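Local coordinates for protein aldehyde reductase YahK (Escherichia coli, PDB 1UUF) that reduces a wide range of aldehydes to the corresponding alcohols as a zinc-dependent enzyme, strongly preferring NADPH over NADH as electron donor, at residues A[72-77]-A[133-138]; A[188-193]-A[281-286]; A[195-200]-A[252-257]. All coordinates share one frame; numbering follows the deposited sequence.

Contact 1: residues A[72-77]-A[133-138]; sequences AGTVYP and TYNSPT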
ATOM      1  N   ALA A  72     -25.659  -7.048   3.142  1.00 42.60           N
ATOM      2  CA  ALA A  72     -24.862  -7.864   2.241  1.00 40.58           C
ATOM      3  C   ALA A  72     -25.513  -7.862   0.863  1.00 39.17           C
ATOM      4  O   ALA A  72     -25.056  -8.549  -0.052  1.00 39.38           O
ATOM      5  CB  ALA A  72     -24.765  -9.288   2.772  1.00 41.00           C
ATOM      6  N   GLY A  73     -26.578  -7.076   0.723  1.00 36.37           N
ATOM      7  CA  GLY A  73     -27.285  -7.007  -0.542  1.00 33.47           C
ATOM      8  C   GLY A  73     -27.724  -8.396  -0.956  1.00 31.20           C
ATOM      9  O   GLY A  73     -27.781  -8.719  -2.143  1.00 30.08           O
ATOM     10  N   THR A  74     -28.039  -9.222   0.035  1.00 28.86           N
ATOM     11  CA  THR A  74     -28.460 -10.591  -0.211  1.00 27.72           C
ATOM     12  C   THR A  74     -29.850 -10.720  -0.813  1.00 28.62           C
ATOM     13  O   THR A  74     -30.811 -10.102  -0.346  1.00 27.33           O
ATOM     14  CB  THR A  74     -28.420 -11.425   1.085  1.00 27.20           C
ATOM     15  OG1 THR A  74     -27.085 -11.436   1.604  1.00 26.79           O
ATOM     16  CG2 THR A  74     -28.863 -12.854   0.815  1.00 27.33           C
ATOM     17  N   VAL A  75     -29.943 -11.531  -1.860  1.00 27.30           N
ATOM     18  CA  VAL A  75     -31.203 -11.792  -2.534  1.00 27.68           C
ATOM     19  C   VAL A  75     -31.615 -13.199  -2.127  1.00 27.28           C
ATOM     20  O   VAL A  75     -30.803 -14.124  -2.165  1.00 25.25           O
ATOM     21  CB  VAL A  75     -31.045 -11.737  -4.068  1.00 29.03           C
ATOM     22  CG1 VAL A  75     -32.391 -11.974  -4.740  1.00 28.94           C
ATOM     23  CG2 VAL A  75     -30.470 -10.394  -4.481  1.00 30.11           C
ATOM     24  N   TYR A  76     -32.873 -13.361  -1.731  1.00 26.88           N
ATOM     25  CA  TYR A  76     -33.357 -14.666  -1.306  1.00 27.37           C
ATOM     26  C   TYR A  76     -34.257 -15.335  -2.337  1.00 27.12           C
ATOM     27  O   TYR A  76     -34.906 -14.664  -3.140  1.00 28.27           O
ATOM     28  CB  TYR A  76     -34.092 -14.541   0.029  1.00 27.88           C
ATOM     29  CG  TYR A  76     -33.258 -13.878   1.097  1.00 28.82           C
ATOM     30  CD1 TYR A  76     -33.150 -12.490   1.159  1.00 31.04           C
ATOM     31  CD2 TYR A  76     -32.544 -14.636   2.023  1.00 29.33           C
ATOM     32  CE1 TYR A  76     -32.354 -11.873   2.115  1.00 31.43           C
ATOM     33  CE2 TYR A  76     -31.743 -14.028   2.982  1.00 31.30           C
ATOM     34  CZ  TYR A  76     -31.655 -12.646   3.023  1.00 31.85           C
ATOM     35  OH  TYR A  76     -30.872 -12.036   3.969  1.00 34.11           O
ATOM     36  N   PRO A  77     -34.298 -16.678  -2.330  1.00 25.67           N
ATOM     37  CA  PRO A  77     -33.535 -17.518  -1.399  1.00 24.27           C
ATOM     38  C   PRO A  77     -32.031 -17.423  -1.632  1.00 23.16           C
ATOM     39  O   PRO A  77     -31.583 -17.172  -2.753  1.00 22.44           O
ATOM     40  CB  PRO A  77     -34.080 -18.914  -1.677  1.00 25.08           C
ATOM     41  CG  PRO A  77     -34.401 -18.855  -3.131  1.00 27.41           C
ATOM     42  CD  PRO A  77     -35.080 -17.509  -3.259  1.00 26.53           C
ATOM     43  N   THR A 133     -20.414 -16.855  -7.635  1.00 11.11           N
ATOM     44  CA  THR A 133     -21.028 -18.170  -7.559  1.00 11.79           C
ATOM     45  C   THR A 133     -22.400 -18.105  -6.895  1.00 12.50           C
ATOM     46  O   THR A 133     -23.274 -18.916  -7.194  1.00 11.58           O
ATOM     47  CB  THR A 133     -20.084 -19.127  -6.831  1.00 11.32           C
ATOM     48  OG1 THR A 133     -18.820 -19.092  -7.503  1.00 11.25           O
ATOM     49  CG2 THR A 133     -20.618 -20.555  -6.854  1.00 11.68           C
ATOM     50  N   TYR A 134     -22.580 -17.151  -5.986  1.00 13.80           N
ATOM     51  CA  TYR A 134     -23.886 -16.951  -5.367  1.00 13.89           C
ATOM     52  C   TYR A 134     -24.160 -15.467  -5.135  1.00 15.57           C
ATOM     53  O   TYR A 134     -23.237 -14.680  -4.917  1.00 14.91           O
ATOM     54  CB  TYR A 134     -24.040 -17.756  -4.061  1.00 14.28           C
ATOM     55  CG  TYR A 134     -23.035 -17.483  -2.966  1.00 13.21           C
ATOM     56  CD1 TYR A 134     -23.103 -16.326  -2.192  1.00 14.24           C
ATOM     57  CD2 TYR A 134     -22.043 -18.415  -2.668  1.00 14.06           C
ATOM     58  CE1 TYR A 134     -22.208 -16.110  -1.142  1.00 15.43           C
ATOM     59  CE2 TYR A 134     -21.145 -18.210  -1.627  1.00 13.54           C
ATOM     60  CZ  TYR A 134     -21.234 -17.058  -0.867  1.00 14.56           C
ATOM     61  OH  TYR A 134     -20.351 -16.868   0.169  1.00 15.25           O
ATOM     62  N   ASN A 135     -25.436 -15.105  -5.245  1.00 16.51           N
ATOM     63  CA  ASN A 135     -25.935 -13.743  -5.039  1.00 16.70           C
ATOM     64  C   ASN A 135     -25.745 -12.735  -6.173  1.00 18.61           C
ATOM     65  O   ASN A 135     -25.949 -11.538  -5.971  1.00 20.15           O
ATOM     66  CB  ASN A 135     -25.356 -13.148  -3.753  1.00 18.02           C
ATOM     67  CG  ASN A 135     -26.207 -12.009  -3.210  1.00 20.00           C
ATOM     68  OD1 ASN A 135     -25.778 -10.854  -3.165  1.00 21.20           O
ATOM     69  ND2 ASN A 135     -27.424 -12.334  -2.803  1.00 20.89           N
ATOM     70  N   SER A 136     -25.364 -13.198  -7.360  1.00 17.47           N
ATOM     71  CA  SER A 136     -25.180 -12.285  -8.486  1.00 16.92           C
ATOM     72  C   SER A 136     -26.282 -12.456  -9.525  1.00 15.47           C
ATOM     73  O   SER A 136     -26.820 -13.543  -9.697  1.00 15.59           O
ATOM     74  CB  SER A 136     -23.819 -12.515  -9.151  1.00 14.31           C
ATOM     75  OG  SER A 136     -22.771 -11.982  -8.367  1.00 16.12           O
ATOM     76  N   PRO A 137     -26.638 -11.372 -10.234  1.00 16.43           N
ATOM     77  CA  PRO A 137     -27.689 -11.490 -11.249  1.00 18.77           C
ATOM     78  C   PRO A 137     -27.299 -12.438 -12.382  1.00 18.94           C
ATOM     79  O   PRO A 137     -26.143 -12.472 -12.808  1.00 20.75           O
ATOM     80  CB  PRO A 137     -27.878 -10.045 -11.723  1.00 17.63           C
ATOM     81  CG  PRO A 137     -26.544  -9.411 -11.462  1.00 19.60           C
ATOM     82  CD  PRO A 137     -26.171  -9.982 -10.115  1.00 18.28           C
ATOM     83  N   THR A 138     -28.272 -13.206 -12.857  1.00 20.47           N
ATOM     84  CA  THR A 138     -28.062 -14.170 -13.933  1.00 22.78           C
ATOM     85  C   THR A 138     -29.379 -14.454 -14.644  1.00 24.59           C
ATOM     86  O   THR A 138     -30.451 -14.328 -14.051  1.00 25.44           O
ATOM     87  CB  THR A 138     -27.523 -15.512 -13.381  1.00 22.22           C
ATOM     88  OG1 THR A 138     -27.542 -16.503 -14.417  1.00 22.92           O
ATOM     89  CG2 THR A 138     -28.392 -15.997 -12.228  1.00 22.83           C
TER
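Within the GroES-like domain, which holds the four-cysteine zinc site and supplies Cys-60 and His-82 to the catalytic zinc, two surface loops meet where the side-chain amide of Asn-135 lies against the backbone of Gly-73, Thr-74 and Val-75. The CG of Asn-135 stands anti to the backbone N (chi1 -158°), which carries the amide across to the other loop. As modelled, Asn-135 ND2 is 2.8 Å from Val-75 N and Asn-135 OD1 is 3.1 Å from Gly-73 O, setting donor against donor and acceptor against acceptor. The amide is therefore probably turned over; with its two ends exchanged, both approaches may be hydrogen bonds to the peptide groups of the loop. The side chain of Val-75 lies beside this amide. Next in the chain to Asn-135, Tyr-134 stacks on His-82, a ligand of the catalytic zinc, so the loop 133-138 borders the metal centre; the side chain of Asn-135 itself is about 9 Å from that of His-82. Thr-74 OG1 is hydrogen-bonded to Gln-66 O of helix 61-68, while Thr-74 CG2 sits 3.6 Å above the ring plane of Tyr-76, displaced toward its rim.

Contact 2: residues A[188-193]-A[281-286]; sequences RHWQAG and DGTMTL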
ATOM      1  N   ARG A 188       1.948 -14.968  -4.099  1.00 11.40           N
ATOM      2  CA  ARG A 188       2.625 -14.952  -5.390  1.00 11.43           C
ATOM      3  C   ARG A 188       2.835 -13.518  -5.872  1.00 12.44           C
ATOM      4  O   ARG A 188       3.911 -13.172  -6.356  1.00 12.53           O
ATOM      5  CB  ARG A 188       1.819 -15.716  -6.446  1.00 11.11           C
ATOM      6  CG  ARG A 188       1.847 -17.234  -6.307  1.00 12.38           C
ATOM      7  CD  ARG A 188       3.272 -17.780  -6.336  1.00 15.82           C
ATOM      8  NE  ARG A 188       3.299 -19.233  -6.499  1.00 16.15           N
ATOM      9  CZ  ARG A 188       4.377 -19.991  -6.313  1.00 17.28           C
ATOM     10  NH1 ARG A 188       5.527 -19.439  -5.949  1.00 19.02           N
ATOM     11  NH2 ARG A 188       4.308 -21.303  -6.502  1.00 16.19           N
ATOM     12  N   HIS A 189       1.813 -12.680  -5.733  1.00 11.72           N
ATOM     13  CA  HIS A 189       1.927 -11.296  -6.191  1.00 11.28           C
ATOM     14  C   HIS A 189       3.061 -10.543  -5.510  1.00 11.09           C
ATOM     15  O   HIS A 189       3.778  -9.775  -6.158  1.00 11.28           O
ATOM     16  CB  HIS A 189       0.616 -10.540  -5.979  1.00 10.98           C
ATOM     17  CG  HIS A 189       0.544  -9.251  -6.737  1.00 11.28           C
ATOM     18  ND1 HIS A 189       0.456  -8.023  -6.117  1.00 14.06           N
ATOM     19  CD2 HIS A 189       0.553  -9.001  -8.067  1.00  9.34           C
ATOM     20  CE1 HIS A 189       0.414  -7.072  -7.033  1.00 12.92           C
ATOM     21  NE2 HIS A 189       0.470  -7.639  -8.225  1.00 15.55           N
ATOM     22  N   TRP A 190       3.230 -10.755  -4.209  1.00 10.19           N
ATOM     23  CA  TRP A 190       4.298 -10.077  -3.488  1.00 11.00           C
ATOM     24  C   TRP A 190       5.549 -10.948  -3.379  1.00 12.67           C
ATOM     25  O   TRP A 190       6.399 -10.765  -2.508  1.00 13.12           O
ATOM     26  CB  TRP A 190       3.792  -9.591  -2.127  1.00 10.76           C
ATOM     27  CG  TRP A 190       3.068  -8.266  -2.261  1.00 11.45           C
ATOM     28  CD1 TRP A 190       3.639  -7.021  -2.324  1.00 12.45           C
ATOM     29  CD2 TRP A 190       1.656  -8.066  -2.437  1.00 10.03           C
ATOM     30  NE1 TRP A 190       2.668  -6.061  -2.528  1.00 12.33           N
ATOM     31  CE2 TRP A 190       1.445  -6.677  -2.600  1.00 10.73           C
ATOM     32  CE3 TRP A 190       0.550  -8.926  -2.472  1.00 10.24           C
ATOM     33  CZ2 TRP A 190       0.170  -6.129  -2.795  1.00 10.94           C
ATOM     34  CZ3 TRP A 190      -0.717  -8.381  -2.667  1.00 10.04           C
ATOM     35  CH2 TRP A 190      -0.895  -6.995  -2.825  1.00 12.08           C
ATOM     36  N   GLN A 191       5.623 -11.901  -4.302  1.00 12.77           N
ATOM     37  CA  GLN A 191       6.755 -12.803  -4.476  1.00 13.72           C
ATOM     38  C   GLN A 191       7.329 -13.532  -3.269  1.00 13.64           C
ATOM     39  O   GLN A 191       8.542 -13.499  -3.039  1.00 12.78           O
ATOM     40  CB  GLN A 191       7.872 -12.034  -5.184  1.00 17.54           C
ATOM     41  CG  GLN A 191       7.341 -11.094  -6.262  1.00 22.54           C
ATOM     42  CD  GLN A 191       8.433 -10.379  -7.032  1.00 26.24           C
ATOM     43  OE1 GLN A 191       8.175  -9.379  -7.704  1.00 31.64           O
ATOM     44  NE2 GLN A 191       9.653 -10.894  -6.955  1.00 28.97           N
ATOM     45  N   ALA A 192       6.471 -14.202  -2.509  1.00 11.96           N
ATOM     46  CA  ALA A 192       6.939 -14.961  -1.355  1.00 13.62           C
ATOM     47  C   ALA A 192       7.764 -16.123  -1.890  1.00 12.14           C
ATOM     48  O   ALA A 192       7.396 -16.734  -2.890  1.00 14.79           O
ATOM     49  CB  ALA A 192       5.755 -15.491  -0.558  1.00 14.48           C
ATOM     50  N   GLY A 193       8.879 -16.429  -1.235  1.00 11.84           N
ATOM     51  CA  GLY A 193       9.710 -17.530  -1.695  1.00 13.42           C
ATOM     52  C   GLY A 193      11.019 -17.601  -0.942  1.00 13.87           C
ATOM     53  O   GLY A 193      11.189 -16.898   0.048  1.00 14.21           O
ATOM     54  N   ASP A 281      10.160  -0.635   1.914  1.00 11.52           N
ATOM     55  CA  ASP A 281       9.473  -1.066   0.700  1.00 12.55           C
ATOM     56  C   ASP A 281       8.644  -2.332   0.911  1.00 12.65           C
ATOM     57  O   ASP A 281       8.206  -2.962  -0.051  1.00 12.44           O
ATOM     58  CB  ASP A 281      10.462  -1.286  -0.450  1.00 13.78           C
ATOM     59  CG  ASP A 281      10.762  -0.003  -1.216  1.00 15.75           C
ATOM     60  OD1 ASP A 281       9.839   0.828  -1.362  1.00 17.38           O
ATOM     61  OD2 ASP A 281      11.908   0.165  -1.686  1.00 16.07           O
ATOM     62  N   GLY A 282       8.427  -2.689   2.174  1.00 10.92           N
ATOM     63  CA  GLY A 282       7.640  -3.868   2.494  1.00 10.20           C
ATOM     64  C   GLY A 282       6.151  -3.581   2.441  1.00 10.56           C
ATOM     65  O   GLY A 282       5.730  -2.431   2.527  1.00  9.93           O
ATOM     66  N   THR A 283       5.344  -4.630   2.319  1.00  9.52           N
ATOM     67  CA  THR A 283       3.902  -4.460   2.244  1.00  9.70           C
ATOM     68  C   THR A 283       3.158  -5.444   3.127  1.00 10.50           C
ATOM     69  O   THR A 283       3.593  -6.580   3.293  1.00 10.42           O
ATOM     70  CB  THR A 283       3.400  -4.692   0.802  1.00 11.53           C
ATOM     71  OG1 THR A 283       3.957  -3.704  -0.071  1.00 13.55           O
ATOM     72  CG2 THR A 283       1.871  -4.630   0.741  1.00 11.70           C
ATOM     73  N   MET A 284       2.050  -4.995   3.711  1.00  9.70           N
ATOM     74  CA  MET A 284       1.199  -5.893   4.487  1.00  9.23           C
ATOM     75  C   MET A 284      -0.106  -5.874   3.718  1.00 10.00           C
ATOM     76  O   MET A 284      -0.682  -4.808   3.490  1.00  9.74           O
ATOM     77  CB  MET A 284       0.944  -5.412   5.916  1.00 10.27           C
ATOM     78  CG  MET A 284      -0.170  -6.230   6.589  1.00 10.34           C
ATOM     79  SD  MET A 284      -0.291  -6.018   8.373  1.00 12.60           S
ATOM     80  CE  MET A 284      -0.637  -4.260   8.468  1.00 13.42           C
ATOM     81  N   THR A 285      -0.560  -7.045   3.294  1.00  8.83           N
ATOM     82  CA  THR A 285      -1.796  -7.132   2.532  1.00  9.35           C
ATOM     83  C   THR A 285      -2.872  -7.804   3.358  1.00  8.97           C
ATOM     84  O   THR A 285      -2.637  -8.848   3.961  1.00  9.45           O
ATOM     85  CB  THR A 285      -1.577  -7.927   1.236  1.00  8.90           C
ATOM     86  OG1 THR A 285      -0.636  -7.224   0.417  1.00  8.87           O
ATOM     87  CG2 THR A 285      -2.888  -8.099   0.467  1.00 10.92           C
ATOM     88  N   LEU A 286      -4.051  -7.190   3.382  1.00  9.63           N
ATOM     89  CA  LEU A 286      -5.178  -7.712   4.142  1.00  9.59           C
ATOM     90  C   LEU A 286      -6.093  -8.528   3.226  1.00 10.40           C
ATOM     91  O   LEU A 286      -6.387  -8.108   2.108  1.00 10.14           O
ATOM     92  CB  LEU A 286      -5.976  -6.551   4.743  1.00 12.38           C
ATOM     93  CG  LEU A 286      -5.171  -5.402   5.360  1.00 16.90           C
ATOM     94  CD1 LEU A 286      -6.118  -4.305   5.820  1.00 19.23           C
ATOM     95  CD2 LEU A 286      -4.337  -5.914   6.512  1.00 18.19           C
TER
HETATM   96  O   HOH W   1       2.895  -3.086  -2.487  1.00 24.42           O
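The indole of Trp-190, brought to the strand by a CG anti to the carbonyl carbon (chi1 -83°), rests against Thr-283 and Thr-285, alternate residues whose side chains leave the same side of strand 282-286. Thr-285 lies over the six-membered ring: its OG1 is 3.2 Å above the indole plane, off toward the rim, and 3.3 Å from Trp-190 CH2, with Thr-285 CG2 3.8 Å from Trp-190 CZ3. This hydroxyl is buried by the contact and has no polar partner in the model. Thr-283 sits at the pyrrole end, crossing the indole at about a right angle, with its CG2 3.7 Å from Trp-190 NE1. A polar link runs through a water in the indole plane, which accepts from Trp-190 NE1 at 3.0 Å and is hydrogen-bonded to Thr-283 OG1 at 2.7 Å. Trp-190 is the first residue past helix 176-189, which ends in a Schellman motif with Gln-191 as C-prime, and the contact sets this helix end on the parallel sheet of the Rossmann-type domain. Phe-260 of the neighbouring strand meets the indole with its ring nearly parallel. Over the face opposite Thr-285 comes the His-189 imidazole, and Arg-306 of the second subunit packs on Trp-190.

Contact 3: residues A[195-200]-A[252-257]; sequences GKKVGV and AAHLKS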
ATOM      1  N   GLY A 195      14.469 -16.937   0.672  1.00 16.88           N
ATOM      2  CA  GLY A 195      15.129 -15.668   0.924  1.00 17.91           C
ATOM      3  C   GLY A 195      14.214 -14.555   1.392  1.00 18.45           C
ATOM      4  O   GLY A 195      14.675 -13.451   1.680  1.00 20.37           O
ATOM      5  N   LYS A 196      12.916 -14.836   1.461  1.00 15.77           N
ATOM      6  CA  LYS A 196      11.940 -13.846   1.901  1.00 15.29           C
ATOM      7  C   LYS A 196      11.397 -14.219   3.269  1.00 14.28           C
ATOM      8  O   LYS A 196      11.142 -15.391   3.540  1.00 15.33           O
ATOM      9  CB  LYS A 196      10.762 -13.775   0.925  1.00 15.96           C
ATOM     10  CG  LYS A 196      11.140 -13.457  -0.512  1.00 18.08           C
ATOM     11  CD  LYS A 196      11.836 -12.112  -0.621  1.00 20.21           C
ATOM     12  CE  LYS A 196      12.024 -11.715  -2.076  1.00 22.44           C
ATOM     13  NZ  LYS A 196      10.716 -11.475  -2.740  1.00 22.10           N
ATOM     14  N   LYS A 197      11.220 -13.219   4.127  1.00 11.89           N
ATOM     15  CA  LYS A 197      10.665 -13.451   5.451  1.00 12.01           C
ATOM     16  C   LYS A 197       9.209 -13.017   5.339  1.00 10.88           C
ATOM     17  O   LYS A 197       8.917 -11.840   5.121  1.00 12.04           O
ATOM     18  CB  LYS A 197      11.396 -12.618   6.504  1.00 12.30           C
ATOM     19  CG  LYS A 197      10.927 -12.920   7.919  1.00 14.42           C
ATOM     20  CD  LYS A 197      11.738 -12.182   8.968  1.00 16.41           C
ATOM     21  CE  LYS A 197      11.238 -12.537  10.362  1.00 15.74           C
ATOM     22  NZ  LYS A 197      11.970 -11.810  11.439  1.00 15.06           N
ATOM     23  N   VAL A 198       8.302 -13.975   5.473  1.00 10.11           N
ATOM     24  CA  VAL A 198       6.880 -13.707   5.330  1.00  9.78           C
ATOM     25  C   VAL A 198       6.087 -13.970   6.596  1.00 10.75           C
ATOM     26  O   VAL A 198       6.269 -14.991   7.260  1.00 10.37           O
ATOM     27  CB  VAL A 198       6.286 -14.572   4.203  1.00  9.32           C
ATOM     28  CG1 VAL A 198       4.791 -14.310   4.066  1.00 10.53           C
ATOM     29  CG2 VAL A 198       7.014 -14.284   2.900  1.00 12.49           C
ATOM     30  N   GLY A 199       5.205 -13.036   6.926  1.00  9.82           N
ATOM     31  CA  GLY A 199       4.386 -13.205   8.105  1.00 10.02           C
ATOM     32  C   GLY A 199       2.962 -13.531   7.716  1.00 10.67           C
ATOM     33  O   GLY A 199       2.470 -13.094   6.674  1.00 10.81           O
ATOM     34  N   VAL A 200       2.306 -14.336   8.539  1.00  9.96           N
ATOM     35  CA  VAL A 200       0.916 -14.691   8.301  1.00 10.21           C
ATOM     36  C   VAL A 200       0.208 -14.409   9.613  1.00 11.11           C
ATOM     37  O   VAL A 200       0.537 -15.002  10.641  1.00 10.65           O
ATOM     38  CB  VAL A 200       0.749 -16.174   7.927  1.00 10.41           C
ATOM     39  CG1 VAL A 200      -0.737 -16.514   7.818  1.00  9.39           C
ATOM     40  CG2 VAL A 200       1.440 -16.454   6.594  1.00  9.01           C
ATOM     41  N   ALA A 252       8.702  -7.001  19.140  1.00 19.11           N
ATOM     42  CA  ALA A 252       9.904  -6.187  18.998  1.00 19.70           C
ATOM     43  C   ALA A 252      11.082  -6.940  18.386  1.00 19.09           C
ATOM     44  O   ALA A 252      11.929  -6.344  17.720  1.00 20.91           O
ATOM     45  CB  ALA A 252      10.305  -5.614  20.354  1.00 19.46           C
ATOM     46  N   ALA A 253      11.132  -8.250  18.603  1.00 18.60           N
ATOM     47  CA  ALA A 253      12.218  -9.061  18.071  1.00 17.70           C
ATOM     48  C   ALA A 253      12.191  -9.162  16.547  1.00 17.61           C
ATOM     49  O   ALA A 253      13.154  -9.627  15.939  1.00 18.72           O
ATOM     50  CB  ALA A 253      12.168 -10.455  18.685  1.00 19.96           C
ATOM     51  N   HIS A 254      11.098  -8.720  15.933  1.00 15.81           N
ATOM     52  CA  HIS A 254      10.957  -8.787  14.478  1.00 16.46           C
ATOM     53  C   HIS A 254      10.829  -7.422  13.817  1.00 16.25           C
ATOM     54  O   HIS A 254      10.379  -7.313  12.675  1.00 14.54           O
ATOM     55  CB  HIS A 254       9.737  -9.639  14.121  1.00 15.27           C
ATOM     56  CG  HIS A 254       9.841 -11.058  14.586  1.00 16.48           C
ATOM     57  ND1 HIS A 254      10.508 -12.028  13.871  1.00 16.76           N
ATOM     58  CD2 HIS A 254       9.386 -11.664  15.708  1.00 18.67           C
ATOM     59  CE1 HIS A 254      10.461 -13.170  14.532  1.00 18.36           C
ATOM     60  NE2 HIS A 254       9.786 -12.976  15.651  1.00 18.57           N
ATOM     61  N   LEU A 255      11.225  -6.379  14.533  1.00 15.44           N
ATOM     62  CA  LEU A 255      11.153  -5.022  14.003  1.00 17.39           C
ATOM     63  C   LEU A 255      11.838  -4.904  12.641  1.00 16.35           C
ATOM     64  O   LEU A 255      12.928  -5.443  12.437  1.00 16.43           O
ATOM     65  CB  LEU A 255      11.813  -4.046  14.980  1.00 18.42           C
ATOM     66  CG  LEU A 255      11.796  -2.570  14.584  1.00 21.31           C
ATOM     67  CD1 LEU A 255      10.387  -2.008  14.752  1.00 22.67           C
ATOM     68  CD2 LEU A 255      12.776  -1.799  15.454  1.00 22.83           C
ATOM     69  N   LYS A 256      11.189  -4.199  11.716  1.00 17.21           N
ATOM     70  CA  LYS A 256      11.724  -3.967  10.373  1.00 16.09           C
ATOM     71  C   LYS A 256      12.405  -5.190   9.760  1.00 15.89           C
ATOM     72  O   LYS A 256      13.522  -5.085   9.254  1.00 16.36           O
ATOM     73  CB  LYS A 256      12.733  -2.812  10.418  1.00 17.94           C
ATOM     74  CG  LYS A 256      12.197  -1.528  11.031  1.00 22.27           C
ATOM     75  CD  LYS A 256      13.309  -0.500  11.222  1.00 25.34           C
ATOM     76  CE  LYS A 256      12.789   0.779  11.868  1.00 26.56           C
ATOM     77  NZ  LYS A 256      13.878   1.767  12.142  1.00 28.07           N
ATOM     78  N   SER A 257      11.739  -6.342   9.769  1.00 14.67           N
ATOM     79  CA  SER A 257      12.362  -7.547   9.227  1.00 14.05           C
ATOM     80  C   SER A 257      11.565  -8.304   8.175  1.00 13.44           C
ATOM     81  O   SER A 257      12.102  -9.212   7.532  1.00 13.03           O
ATOM     82  CB  SER A 257      12.683  -8.518  10.365  1.00 16.24           C
ATOM     83  OG  SER A 257      11.489  -9.059  10.904  1.00 16.04           O
TER
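The ammonium nitrogen of Lys-197 is gripped by two side chains: NZ donates to Ser-257 OG at 2.8 Å and to His-254 ND1 at the same distance. The second bond meets the imidazole at its edge, with NZ only 3° out of the ring plane. Because His-254 ND1 acts as acceptor here, this ring is probably neutral with its proton on NE2. Ser-257 OG is in turn a donor, giving its hydrogen to His-254 O at 2.7 Å from above the carbonyl plane, 43° out of it. Serine and histidine are thus tied to one another as well as to the lysine, and the serine hydroxyl both gives and receives. Lys-197 reaches them with CG anti to its backbone nitrogen (chi1 -175°) and the rest of the chain fully extended; on the way its CD passes 3.3 Å from Ser-257 O. Strand 197-201 is a central strand of the Rossmann-type parallel sheet and leads into a GxGxxG sequence, consistent with a dinucleotide-binding turn; residues 252-257 run from the end of helix 248-252 through a loop, with a type I turn from Ala-252 to Leu-255, into the neighbouring strand 258-263. A methionine in place of Lys-197 would probably leave His-254 ND1 without its donor and let the imidazole turn more easily, while also losing the cation-pi contact with Phe-258. His-254 is buried, against Glu-241 and Val-243 of strand 241-244. On the same loop Lys-256 forms a salt bridge with Asp-128 of the second subunit.

From the N terminus, contact 1 comes first, closing a loop between residues 72 and 138 within the GroES-like domain before either of the others opens. Contact 2 opens at the end of helix 176-189 and contact 3 at strand 197-201; contact 3 closes at 252-257, before the chain reaches 281-286, so its loop falls within that of contact 2. Both reach the parallel sheet of the coenzyme domain, their centres about 12 Å apart, and their first segments touch, with a probable hydrogen bond of 3.0 Å from Lys-196 NZ to Gln-191 O. Contact 1 lies on the opposite side of the chain's centre from both, its nearest atoms about 17 Å from those of contact 2.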